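Local coordinates for sarcolemmal membrane-associated protein (PDB 6AR0) that associates with the STRIPAK phosphatase complex, which dephosphorylates the kinase STK3 and so inhibits Hippo signalling, and is represented here by its FHA domain, at residues R32-A35 with R36-P39; F46-K49 with V50-R53; W59-H62 with K63-K66; V109-N112 with T113-V116. All coordinates share one frame; numbering follows the deposited sequence.

Contact 1 of 4, residues R32-A35 with R36-P39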
ATOM      1  N   ARG A  32      -7.414  -6.231  -2.385  1.00  9.33           N
ATOM      2  CA  ARG A  32      -7.489  -7.027  -3.601  1.00  9.60           C
ATOM      3  C   ARG A  32      -8.684  -6.618  -4.454  1.00 10.36           C
ATOM      4  O   ARG A  32      -9.758  -6.299  -3.929  1.00 11.84           O
ATOM      5  CB  ARG A  32      -7.642  -8.500  -3.216  1.00 11.84           C
ATOM      6  CG  ARG A  32      -7.475  -9.460  -4.371  1.00 12.25           C
ATOM      7  CD  ARG A  32      -7.553 -10.897  -3.926  1.00 14.55           C
ATOM      8  NE  ARG A  32      -8.923 -11.280  -3.585  1.00 18.53           N
ATOM      9  CZ  ARG A  32      -9.387 -11.493  -2.356  1.00 16.91           C
ATOM     10  NH1 ARG A  32      -8.610 -11.394  -1.286  1.00 17.39           N
ATOM     11  NH2 ARG A  32     -10.660 -11.830  -2.193  1.00 22.17           N
ATOM     12  N   SER A  33      -8.499  -6.672  -5.770  1.00  9.74           N
ATOM     13  CA  SER A  33      -9.581  -6.442  -6.713  1.00  9.98           C
ATOM     14  C   SER A  33     -10.703  -7.449  -6.492  1.00 12.99           C
ATOM     15  O   SER A  33     -10.461  -8.658  -6.438  1.00 13.87           O
ATOM     16  CB  SER A  33      -9.018  -6.601  -8.121  1.00 11.79           C
ATOM     17  OG  SER A  33     -10.034  -6.450  -9.080  1.00 12.49           O
ATOM     18  N   VAL A  34     -11.926  -6.934  -6.362  1.00 11.55           N
ATOM     19  CA  VAL A  34     -13.132  -7.737  -6.227  1.00 13.70           C
ATOM     20  C   VAL A  34     -14.241  -7.021  -6.988  1.00 13.77           C
ATOM     21  O   VAL A  34     -14.097  -5.865  -7.394  1.00 13.85           O
ATOM     22  CB  VAL A  34     -13.534  -7.935  -4.750  1.00 14.68           C
ATOM     23  CG1 VAL A  34     -12.467  -8.734  -4.009  1.00 17.93           C
ATOM     24  CG2 VAL A  34     -13.786  -6.590  -4.073  1.00 17.42           C
ATOM     25  N   ALA A  35     -15.358  -7.716  -7.185  1.00 15.28           N
ATOM     26  CA  ALA A  35     -16.467  -7.098  -7.891  1.00 16.43           C
ATOM     27  C   ALA A  35     -16.826  -5.785  -7.208  1.00 17.01           C
ATOM     28  O   ALA A  35     -16.855  -5.694  -5.977  1.00 18.09           O
ATOM     29  CB  ALA A  35     -17.673  -8.036  -7.906  1.00 18.31           C
ATOM     30  N   ARG A  36     -17.063  -4.755  -8.015  1.00 17.73           N
ATOM     31  CA  ARG A  36     -17.412  -3.405  -7.589  1.00 18.58           C
ATOM     32  C   ARG A  36     -16.231  -2.623  -7.030  1.00 18.25           C
ATOM     33  O   ARG A  36     -16.384  -1.432  -6.758  1.00 19.92           O
ATOM     34  CB  ARG A  36     -18.559  -3.357  -6.565  1.00 20.01           C
ATOM     35  CG  ARG A  36     -19.781  -4.086  -7.021  1.00 22.78           C
ATOM     36  CD  ARG A  36     -20.991  -3.601  -6.276  1.00 28.94           C
ATOM     37  NE  ARG A  36     -21.324  -2.219  -6.596  1.00 31.26           N
ATOM     38  CZ  ARG A  36     -22.487  -1.656  -6.298  1.00 33.56           C
ATOM     39  NH1 ARG A  36     -23.427  -2.355  -5.676  1.00 34.94           N
ATOM     40  NH2 ARG A  36     -22.717  -0.394  -6.627  1.00 39.98           N
ATOM     41  N   CYS A  37     -15.059  -3.239  -6.844  1.00 15.60           N
ATOM     42  CA  CYS A  37     -13.890  -2.560  -6.285  1.00 15.49           C
ATOM     43  C   CYS A  37     -12.707  -3.011  -7.132  1.00 13.26           C
ATOM     44  O   CYS A  37     -11.974  -3.928  -6.762  1.00 13.47           O
ATOM     45  CB  CYS A  37     -13.674  -2.926  -4.823  1.00 18.19           C
ATOM     46  SG  CYS A  37     -15.068  -2.678  -3.756  1.00 25.46           S
ATOM     47  N   ARG A  38     -12.553  -2.394  -8.287  1.00 13.45           N
ATOM     48  CA  ARG A  38     -11.528  -2.796  -9.222  1.00 12.54           C
ATOM     49  C   ARG A  38     -10.389  -1.787  -9.257  1.00 11.91           C
ATOM     50  O   ARG A  38     -10.527  -0.646  -8.799  1.00 12.86           O
ATOM     51  CB  ARG A  38     -12.132  -2.908 -10.624  1.00 15.05           C
ATOM     52  CG  ARG A  38     -13.253  -3.940 -10.715  1.00 16.38           C
ATOM     53  CD  ARG A  38     -12.756  -5.321 -10.314  1.00 13.57           C
ATOM     54  NE  ARG A  38     -13.738  -6.366 -10.583  1.00 15.36           N
ATOM     55  CZ  ARG A  38     -13.580  -7.641 -10.254  1.00 14.28           C
ATOM     56  NH1 ARG A  38     -12.471  -8.041  -9.661  1.00 15.15           N
ATOM     57  NH2 ARG A  38     -14.523  -8.523 -10.539  1.00 17.69           N
ATOM     58  N   PRO A  39      -9.229  -2.188  -9.772  1.00 10.94           N
ATOM     59  CA  PRO A  39      -8.104  -1.251  -9.880  1.00 11.49           C
ATOM     60  C   PRO A  39      -8.454  -0.037 -10.723  1.00 11.72           C
ATOM     61  O   PRO A  39      -9.148  -0.137 -11.731  1.00 13.88           O
ATOM     62  CB  PRO A  39      -7.016  -2.092 -10.557  1.00 12.24           C
ATOM     63  CG  PRO A  39      -7.368  -3.499 -10.219  1.00 13.08           C
ATOM     64  CD  PRO A  39      -8.858  -3.542 -10.211  1.00 12.86           C
TER
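Ser-33 meets Arg-38 across a tight type II beta turn: Ser-33 OG accepts a hydrogen bond from Arg-38 NH1 at 3.0 Å, lying at the edge of the guanidinium and in its plane. The hydroxyl stands opposite its own backbone N (chi1 177°), a setting that turns it to the returning chain, where Pro-39 CD packs 3.3 Å from Ser-33 OG. An alanine here removes the acceptor, and the Arg-38 guanidinium would probably be freer to swing off the turn. Val-34 closes the turn: Val-34 N donates to Cys-37 O (3.0 Å) and Val-34 O accepts from Cys-37 N (2.9 Å). Outside this ring of bonds Val-34 CG2 rests on Cys-37 CB at 3.7 Å, two small apolar groups that fit a tight turn. Ala-35 takes the first corner, its N sharing with Val-34 C one face of the Arg-38 guanidinium, so that face lies over the Val-34 to Ala-35 peptide; the bend of the arginine at chi2 (-59°) folds it back there. Arg-36 fills the second corner with positive phi (75°), a place glycine often takes, and its long chain runs outward. The turn lies in the loop between the parallel neighbours 28-32 and 44-46 of the mixed sheet, anchored by backbone bonds from Arg-32 to Ser-52 and from Ser-33 to Phe-46.

Contact 2 of 4, residues F46-K49 with V50-R53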
ATOM      1  N   PHE A  46      -5.633  -3.663  -6.058  1.00  7.81           N
ATOM      2  CA  PHE A  46      -4.697  -4.389  -6.906  1.00  8.00           C
ATOM      3  C   PHE A  46      -5.236  -5.764  -7.273  1.00  9.01           C
ATOM      4  O   PHE A  46      -5.735  -6.502  -6.412  1.00  9.13           O
ATOM      5  CB  PHE A  46      -3.334  -4.557  -6.222  1.00  9.27           C
ATOM      6  CG  PHE A  46      -2.669  -3.249  -5.882  1.00  7.87           C
ATOM      7  CD1 PHE A  46      -1.919  -2.551  -6.826  1.00  9.01           C
ATOM      8  CD2 PHE A  46      -2.811  -2.701  -4.618  1.00  7.96           C
ATOM      9  CE1 PHE A  46      -1.333  -1.343  -6.504  1.00  8.84           C
ATOM     10  CE2 PHE A  46      -2.229  -1.486  -4.310  1.00  8.59           C
ATOM     11  CZ  PHE A  46      -1.484  -0.817  -5.253  1.00  8.78           C
ATOM     12  N   ASP A  47      -5.117  -6.106  -8.544  1.00  9.56           N
ATOM     13  CA  ASP A  47      -5.369  -7.466  -9.002  1.00 10.41           C
ATOM     14  C   ASP A  47      -4.118  -8.258  -8.646  1.00 10.01           C
ATOM     15  O   ASP A  47      -3.117  -8.240  -9.374  1.00 12.32           O
ATOM     16  CB  ASP A  47      -5.639  -7.443 -10.498  1.00 11.35           C
ATOM     17  CG  ASP A  47      -5.909  -8.798 -11.065  1.00 14.16           C
ATOM     18  OD1 ASP A  47      -5.966  -9.780 -10.283  1.00 14.76           O
ATOM     19  OD2 ASP A  47      -6.081  -8.872 -12.299  1.00 16.51           O
ATOM     20  N   CYS A  48      -4.156  -8.911  -7.483  1.00 10.19           N
ATOM     21  CA  CYS A  48      -3.007  -9.631  -6.932  1.00 10.52           C
ATOM     22  C   CYS A  48      -3.545 -10.621  -5.916  1.00 10.21           C
ATOM     23  O   CYS A  48      -4.216 -10.224  -4.959  1.00 11.09           O
ATOM     24  CB  CYS A  48      -2.041  -8.649  -6.257  1.00 11.50           C
ATOM     25  SG  CYS A  48      -0.597  -9.411  -5.493  1.00 13.27           S
ATOM     26  N   LYS A  49      -3.225 -11.898  -6.116  1.00 12.26           N
ATOM     27  CA  LYS A  49      -3.865 -12.971  -5.372  1.00 12.93           C
ATOM     28  C   LYS A  49      -3.586 -12.888  -3.880  1.00 12.10           C
ATOM     29  O   LYS A  49      -4.430 -13.294  -3.066  1.00 14.03           O
ATOM     30  CB  LYS A  49      -3.365 -14.315  -5.914  1.00 14.63           C
ATOM     31  CG  LYS A  49      -4.112 -15.503  -5.368  1.00 15.62           C
ATOM     32  CD  LYS A  49      -3.620 -16.810  -5.947  1.00 18.13           C
ATOM     33  CE  LYS A  49      -4.395 -17.976  -5.373  1.00 20.61           C
ATOM     34  NZ  LYS A  49      -3.771 -19.257  -5.749  1.00 21.32           N
ATOM     35  N   VAL A  50      -2.388 -12.445  -3.505  1.00 11.30           N
ATOM     36  CA  VAL A  50      -1.936 -12.568  -2.123  1.00 11.13           C
ATOM     37  C   VAL A  50      -2.447 -11.451  -1.228  1.00 10.90           C
ATOM     38  O   VAL A  50      -2.203 -11.499  -0.010  1.00 13.33           O
ATOM     39  CB  VAL A  50      -0.401 -12.727  -2.051  1.00 11.96           C
ATOM     40  CG1 VAL A  50       0.078 -13.905  -2.908  1.00 15.87           C
ATOM     41  CG2 VAL A  50       0.297 -11.464  -2.474  1.00 13.53           C
ATOM     42  N   LEU A  51      -3.167 -10.464  -1.762  1.00  9.95           N
ATOM     43  CA  LEU A  51      -3.743  -9.408  -0.934  1.00  9.09           C
ATOM     44  C   LEU A  51      -5.080  -9.841  -0.359  1.00 10.36           C
ATOM     45  O   LEU A  51      -5.840 -10.582  -0.989  1.00 11.47           O
ATOM     46  CB  LEU A  51      -3.976  -8.120  -1.724  1.00 10.04           C
ATOM     47  CG  LEU A  51      -2.774  -7.154  -1.727  1.00 10.73           C
ATOM     48  CD1 LEU A  51      -1.567  -7.714  -2.474  1.00 12.52           C
ATOM     49  CD2 LEU A  51      -3.160  -5.809  -2.301  1.00 14.24           C
ATOM     50  N   SER A  52      -5.374  -9.346   0.837  1.00 10.16           N
ATOM     51  CA  SER A  52      -6.702  -9.464   1.416  1.00 10.27           C
ATOM     52  C   SER A  52      -7.632  -8.399   0.831  1.00 10.68           C
ATOM     53  O   SER A  52      -7.193  -7.381   0.284  1.00  9.87           O
ATOM     54  CB  SER A  52      -6.620  -9.328   2.939  1.00 10.92           C
ATOM     55  OG  SER A  52      -5.839 -10.366   3.498  1.00 12.31           O
ATOM     56  N   ARG A  53      -8.941  -8.647   0.943  1.00 11.26           N
ATOM     57  CA  ARG A  53      -9.917  -7.676   0.463  1.00 11.64           C
ATOM     58  C   ARG A  53      -9.771  -6.353   1.198  1.00 10.79           C
ATOM     59  O   ARG A  53      -9.763  -5.281   0.579  1.00 11.49           O
ATOM     60  CB  ARG A  53     -11.331  -8.227   0.644  1.00 14.22           C
ATOM     61  CG  ARG A  53     -12.422  -7.274   0.169  1.00 16.65           C
ATOM     62  CD  ARG A  53     -13.822  -7.819   0.420  1.00 18.91           C
ATOM     63  NE  ARG A  53     -14.846  -6.908  -0.101  1.00 25.93           N
ATOM     64  CZ  ARG A  53     -15.697  -7.185  -1.091  1.00 29.38           C
ATOM     65  NH1 ARG A  53     -15.699  -8.370  -1.693  1.00 30.41           N
ATOM     66  NH2 ARG A  53     -16.569  -6.263  -1.476  1.00 29.25           N
TER
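Cys-48 SG touches two methyl groups of the residues that follow it, 3.6 Å from Leu-51 CD1 and 3.8 Å from Val-50 CG2. The cysteine sulfur stands anti to its backbone N (chi1 178°), and that rotation carries it inward; small and only weakly polar, it suits a buried place beside methyl groups. Leu-51 splits its two branches between partners: CD1 goes to the sulfur, while CD2 approaches Phe-46 CD2 at 3.9 Å, the two side chains meeting at a slant. Phe-46 itself packs edge-to-face with Phe-17, and both Phe-46 and Leu-51 reach Ile-121 of strand 117-128, so this side belongs to the core of the FHA domain. An alanine in place of Leu-51 would lack both branches and is likely to leave a gap between the Cys-48 sulfur and the Phe-46 ring. The backbone holds more lightly: residues Cys-48 to Leu-51 form a type I turn whose closing bond, Leu-51 N to Cys-48 O, is weak at 3.4 Å. On the solvent side Lys-49 rides the first corner of that turn; its extended chain leads away, and its NZ ends in a salt bridge to Glu-111. The chemistry is thus divided: apolar packing probably does more to hold the turn than its weak backbone bond, whereas its carbonyls bind neighbouring parts of the fold, Val-50 O accepting from Asn-76 ND2 and Leu-51 O from Arg-32 NH1.

Contact 3 of 4, residues W59-H62 with K63-K66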
ATOM      1  N   TRP A  59      -3.508   7.081   4.730  1.00  7.05           N
ATOM      2  CA  TRP A  59      -4.151   8.378   4.879  1.00  6.95           C
ATOM      3  C   TRP A  59      -3.127   9.464   5.147  1.00  6.42           C
ATOM      4  O   TRP A  59      -1.972   9.212   5.493  1.00  7.33           O
ATOM      5  CB  TRP A  59      -5.219   8.373   5.972  1.00  8.34           C
ATOM      6  CG  TRP A  59      -4.738   8.249   7.407  1.00  7.62           C
ATOM      7  CD1 TRP A  59      -4.528   9.261   8.292  1.00  8.18           C
ATOM      8  CD2 TRP A  59      -4.480   7.031   8.115  1.00  7.73           C
ATOM      9  NE1 TRP A  59      -4.156   8.747   9.505  1.00  8.57           N
ATOM     10  CE2 TRP A  59      -4.125   7.380   9.426  1.00  7.68           C
ATOM     11  CE3 TRP A  59      -4.535   5.678   7.768  1.00  8.63           C
ATOM     12  CZ2 TRP A  59      -3.843   6.428  10.399  1.00  8.78           C
ATOM     13  CZ3 TRP A  59      -4.247   4.733   8.730  1.00  9.12           C
ATOM     14  CH2 TRP A  59      -3.903   5.112  10.029  1.00 10.04           C
ATOM     15  N   PHE A  60      -3.609  10.693   5.003  1.00  7.42           N
ATOM     16  CA  PHE A  60      -2.893  11.905   5.369  1.00  7.47           C
ATOM     17  C   PHE A  60      -3.596  12.552   6.549  1.00  8.35           C
ATOM     18  O   PHE A  60      -4.813  12.732   6.519  1.00  9.45           O
ATOM     19  CB  PHE A  60      -2.884  12.880   4.190  1.00  8.12           C
ATOM     20  CG  PHE A  60      -2.234  14.205   4.489  1.00  9.29           C
ATOM     21  CD1 PHE A  60      -0.881  14.285   4.767  1.00 10.21           C
ATOM     22  CD2 PHE A  60      -2.976  15.377   4.485  1.00 10.28           C
ATOM     23  CE1 PHE A  60      -0.285  15.520   5.032  1.00 13.08           C
ATOM     24  CE2 PHE A  60      -2.378  16.602   4.737  1.00 12.51           C
ATOM     25  CZ  PHE A  60      -1.044  16.667   5.019  1.00 14.06           C
ATOM     26  N   ASP A  61      -2.832  12.865   7.589  1.00  9.16           N
ATOM     27  CA  ASP A  61      -3.342  13.536   8.780  1.00 11.41           C
ATOM     28  C   ASP A  61      -3.165  15.025   8.555  1.00 11.48           C
ATOM     29  O   ASP A  61      -2.055  15.554   8.653  1.00 14.42           O
ATOM     30  CB  ASP A  61      -2.559  13.058   9.995  1.00 12.76           C
ATOM     31  CG  ASP A  61      -3.072  13.626  11.288  1.00 14.50           C
ATOM     32  OD1 ASP A  61      -3.674  14.717  11.266  1.00 18.37           O
ATOM     33  OD2 ASP A  61      -2.840  12.976  12.334  1.00 16.89           O
ATOM     34  N   HIS A  62      -4.274  15.689   8.223  1.00 15.13           N
ATOM     35  CA  HIS A  62      -4.239  17.078   7.795  1.00 21.73           C
ATOM     36  C   HIS A  62      -3.820  18.021   8.919  1.00 24.13           C
ATOM     37  O   HIS A  62      -3.415  19.153   8.636  1.00 27.29           O
ATOM     38  CB  HIS A  62      -5.611  17.479   7.213  1.00 18.76           C
ATOM     39  CG  HIS A  62      -5.971  16.781   5.923  1.00 19.51           C
ATOM     40  ND1 HIS A  62      -6.356  15.456   5.866  1.00 21.88           N
ATOM     41  CD2 HIS A  62      -6.023  17.240   4.647  1.00 20.02           C
ATOM     42  CE1 HIS A  62      -6.612  15.128   4.610  1.00 20.87           C
ATOM     43  NE2 HIS A  62      -6.420  16.193   3.851  1.00 18.82           N
ATOM     44  N   LYS A  63      -3.882  17.584  10.180  1.00 17.92           N
ATOM     45  CA  LYS A  63      -3.563  18.453  11.306  1.00 21.88           C
ATOM     46  C   LYS A  63      -2.106  18.376  11.758  1.00 19.27           C
ATOM     47  O   LYS A  63      -1.662  19.249  12.512  1.00 24.03           O
ATOM     48  CB  LYS A  63      -4.509  18.169  12.477  1.00 29.90           C
ATOM     49  CG  LYS A  63      -5.893  18.784  12.280  1.00 30.26           C
ATOM     50  CD  LYS A  63      -6.652  18.938  13.576  1.00 28.45           C
ATOM     51  CE  LYS A  63      -7.859  19.859  13.402  1.00 29.11           C
ATOM     52  NZ  LYS A  63      -8.540  20.105  14.697  1.00 33.60           N
ATOM     53  N   THR A  64      -1.347  17.378  11.320  1.00 19.31           N
ATOM     54  CA  THR A  64       0.071  17.303  11.626  1.00 19.24           C
ATOM     55  C   THR A  64       0.954  17.238  10.393  1.00 18.99           C
ATOM     56  O   THR A  64       2.174  17.406  10.518  1.00 19.44           O
ATOM     57  CB  THR A  64       0.375  16.071  12.488  1.00 19.57           C
ATOM     58  OG1 THR A  64       0.161  14.885  11.710  1.00 17.63           O
ATOM     59  CG2 THR A  64      -0.513  16.048  13.732  1.00 24.33           C
ATOM     60  N   GLY A  65       0.391  16.989   9.214  1.00 15.17           N
ATOM     61  CA  GLY A  65       1.198  16.884   8.020  1.00 15.93           C
ATOM     62  C   GLY A  65       1.868  15.545   7.850  1.00 14.30           C
ATOM     63  O   GLY A  65       2.781  15.426   7.025  1.00 17.98           O
ATOM     64  N   LYS A  66       1.432  14.526   8.588  1.00 13.97           N
ATOM     65  CA  LYS A  66       2.029  13.200   8.527  1.00 11.65           C
ATOM     66  C   LYS A  66       1.127  12.244   7.747  1.00  9.75           C
ATOM     67  O   LYS A  66      -0.103  12.366   7.751  1.00 11.03           O
ATOM     68  CB  LYS A  66       2.247  12.640   9.940  1.00 12.73           C
ATOM     69  CG  LYS A  66       3.316  13.331  10.795  1.00 17.40           C
ATOM     70  CD  LYS A  66       3.509  12.631  12.168  1.00 14.60           C
ATOM     71  CE  LYS A  66       4.681  13.219  12.950  1.00 19.44           C
ATOM     72  NZ  LYS A  66       5.982  12.901  12.306  1.00 17.39           N
TER
HETATM   73  O   HOH W   1      -0.249  12.655  13.234  1.00 18.39           O
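Asp-61 and Phe-60 both carry CG opposite the backbone N (chi1 -176° and 177°), which brings carboxylate and ring against the four-residue loop of a beta hairpin joining strands 56-61 and 66-71. The carboxylate curls over the start of the loop, where Asp-61 OD1 accepts from Lys-63 N at 3.1 Å, an Asx turn in which the donor comes to the anti side of the oxygen and somewhat out of the carboxylate plane. Aspartate suits this place because its short chain can reach an N-H just two residues on. Its main-chain oxygen is gripped as well: Gly-65 N lies 2.9 Å from Asp-61 O, nearly in line with the carbonyl bond, and Thr-64 N adds a weak bond. Gly-65 has positive phi (81°), where a side chain would jam against the preceding carbonyl. Phe-60 CE1 packs on Gly-65 C at 3.5 Å, and Phe-60 CD2 sits over the centre of the His-62 ring. Asp-61 N donates to Lys-66 O at 2.8 Å, where the two arms come together. Finally, one water bridges the two polar side chains, donating to Asp-61 OD2 at 2.8 Å and lying 2.7 Å from Thr-64 OG1.

Contact 4 of 4, residues V109-N112 with T113-V116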
ATOM      1  N   VAL A 109       4.168 -16.153  -2.835  1.00 11.92           N
ATOM      2  CA  VAL A 109       3.661 -17.430  -2.341  1.00 13.65           C
ATOM      3  C   VAL A 109       3.893 -18.477  -3.426  1.00 13.29           C
ATOM      4  O   VAL A 109       3.337 -18.354  -4.524  1.00 14.12           O
ATOM      5  CB  VAL A 109       2.160 -17.324  -2.010  1.00 14.50           C
ATOM      6  CG1 VAL A 109       1.584 -18.691  -1.660  1.00 18.59           C
ATOM      7  CG2 VAL A 109       1.920 -16.336  -0.871  1.00 18.85           C
ATOM      8  N   THR A 110       4.678 -19.519  -3.123  1.00 13.56           N
ATOM      9  CA  THR A 110       4.737 -20.702  -3.981  1.00 13.22           C
ATOM     10  C   THR A 110       3.722 -21.692  -3.434  1.00 12.14           C
ATOM     11  O   THR A 110       3.788 -22.051  -2.257  1.00 12.93           O
ATOM     12  CB  THR A 110       6.133 -21.325  -4.013  1.00 16.91           C
ATOM     13  OG1 THR A 110       7.071 -20.383  -4.546  1.00 19.91           O
ATOM     14  CG2 THR A 110       6.140 -22.586  -4.884  1.00 17.69           C
ATOM     15  N   GLU A 111       2.764 -22.089  -4.264  1.00 10.68           N
ATOM     16  CA  GLU A 111       1.684 -22.946  -3.803  1.00 10.59           C
ATOM     17  C   GLU A 111       2.238 -24.263  -3.268  1.00 10.83           C
ATOM     18  O   GLU A 111       3.241 -24.791  -3.756  1.00 10.96           O
ATOM     19  CB  GLU A 111       0.707 -23.223  -4.949  1.00 10.29           C
ATOM     20  CG  GLU A 111      -0.014 -22.000  -5.471  1.00 11.53           C
ATOM     21  CD  GLU A 111      -0.961 -21.409  -4.459  1.00 20.23           C
ATOM     22  OE1 GLU A 111      -1.362 -22.124  -3.509  1.00 23.36           O
ATOM     23  OE2 GLU A 111      -1.313 -20.220  -4.622  1.00 25.75           O
ATOM     24  N   ASN A 112       1.564 -24.809  -2.255  1.00 11.05           N
ATOM     25  CA  ASN A 112       1.990 -26.091  -1.708  1.00 11.40           C
ATOM     26  C   ASN A 112       1.512 -27.263  -2.550  1.00 11.09           C
ATOM     27  O   ASN A 112       2.082 -28.352  -2.457  1.00 11.34           O
ATOM     28  CB  ASN A 112       1.500 -26.220  -0.270  1.00 11.97           C
ATOM     29  CG  ASN A 112       2.120 -25.179   0.631  1.00 13.55           C
ATOM     30  OD1 ASN A 112       3.326 -24.913   0.557  1.00 15.23           O
ATOM     31  ND2 ASN A 112       1.306 -24.561   1.470  1.00 13.95           N
ATOM     32  N   THR A 113       0.494 -27.056  -3.377  1.00 10.65           N
ATOM     33  CA  THR A 113      -0.147 -28.114  -4.136  1.00 10.40           C
ATOM     34  C   THR A 113       0.248 -28.137  -5.607  1.00 10.09           C
ATOM     35  O   THR A 113      -0.157 -29.061  -6.319  1.00 10.06           O
ATOM     36  CB  THR A 113      -1.657 -27.912  -4.067  1.00 13.10           C
ATOM     37  OG1 THR A 113      -1.933 -26.538  -4.349  1.00 16.14           O
ATOM     38  CG2 THR A 113      -2.195 -28.268  -2.687  1.00 14.75           C
ATOM     39  N   ARG A 114       1.012 -27.154  -6.080  1.00 10.11           N
ATOM     40  CA  ARG A 114       1.435 -27.110  -7.474  1.00 10.06           C
ATOM     41  C   ARG A 114       2.618 -26.165  -7.579  1.00 10.34           C
ATOM     42  O   ARG A 114       2.839 -25.313  -6.711  1.00 10.44           O
ATOM     43  CB  ARG A 114       0.310 -26.630  -8.396  1.00  9.89           C
ATOM     44  CG  ARG A 114      -0.047 -25.162  -8.188  1.00 10.11           C
ATOM     45  CD  ARG A 114      -0.924 -24.665  -9.286  1.00 10.04           C
ATOM     46  NE  ARG A 114      -2.314 -25.092  -9.143  1.00 10.02           N
ATOM     47  CZ  ARG A 114      -3.201 -25.062 -10.134  1.00 10.23           C
ATOM     48  NH1 ARG A 114      -2.824 -24.735 -11.371  1.00 10.46           N
ATOM     49  NH2 ARG A 114      -4.465 -25.379  -9.888  1.00 10.37           N
ATOM     50  N   LYS A 115       3.356 -26.295  -8.681  1.00 10.57           N
ATOM     51  CA  LYS A 115       4.518 -25.441  -8.928  1.00 11.02           C
ATOM     52  C   LYS A 115       4.078 -24.166  -9.651  1.00 11.00           C
ATOM     53  O   LYS A 115       4.225 -24.015 -10.869  1.00 11.30           O
ATOM     54  CB  LYS A 115       5.586 -26.207  -9.700  1.00 11.55           C
ATOM     55  CG  LYS A 115       6.190 -27.394  -8.941  1.00 15.89           C
ATOM     56  CD  LYS A 115       7.187 -28.183  -9.778  1.00 18.22           C
ATOM     57  CE  LYS A 115       8.365 -27.329 -10.231  1.00 25.21           C
ATOM     58  NZ  LYS A 115       9.338 -28.121 -11.033  1.00 34.07           N
ATOM     59  N   VAL A 116       3.519 -23.238  -8.871  1.00 10.77           N
ATOM     60  CA  VAL A 116       3.225 -21.880  -9.318  1.00 10.86           C
ATOM     61  C   VAL A 116       3.587 -20.943  -8.180  1.00 10.85           C
ATOM     62  O   VAL A 116       3.314 -21.244  -7.012  1.00 10.67           O
ATOM     63  CB  VAL A 116       1.739 -21.688  -9.678  1.00 10.65           C
ATOM     64  CG1 VAL A 116       1.450 -20.226 -10.013  1.00 13.46           C
ATOM     65  CG2 VAL A 116       1.343 -22.576 -10.837  1.00 11.47           C
TER
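Glu-111 lies alongside Arg-114, both side chains pointing the same way from the loop of a hairpin. At the root of the glutamate, Glu-111 CB touches Arg-114 CG at 3.8 Å and sits 3.5 Å from Arg-114 O. Glu-111 CG comes next, 3.7 Å from Val-116 O. There the chain bends (chi2 -67°) and carries the carboxylate off from the arginine: Glu-111 OE1 remains 6.4 Å from Arg-114 NE, with the two flat groups 76° apart, so opposite charges are near but do not touch. Glu-111 OE2 instead forms a salt bridge with Lys-49. A glutamate suits the place because its aliphatic part can pack on the arginine stem while its charge reaches a lysine elsewhere. The main chain is closed by Glu-111 N donating to Val-116 O at 2.9 Å, nearly straight at 165°, with Thr-110 CA also 3.4 Å from Val-116 O. Lys-115 forms the centre of an inverse gamma turn that bends the returning arm, its closing bond from Val-116 N to Arg-114 O being weak. The loop connects strands 109-110 and 117-128, an antiparallel pair bonded by Val-109 with His-118 through the backbone; a hydrogen bond between Thr-110 OG1 and Thr-117 OG1 joins them as well.

How the contacts relate
The four local turns follow one another along the chain without overlap. Contact 1 precedes strand 44-46 of the mixed sheet and contact 2 begins at its last residue; their centres are about 9 Å apart, and they share backbone and side-chain bonds. Contact 4, in the projecting hairpin of strands 109-110 and 117-128 of the other sheet, joins contact 2 through the Lys-49 to Glu-111 salt bridge but does not touch contact 1. Contact 3 forms the loop of the hairpin 56-61 and 66-71, across the chain's centre from contacts 2 and 4 and about 41 Å from contact 4 between centres. The loops of contacts 1 and 2 probably correspond to ones that bind phosphopeptides in other FHA domains.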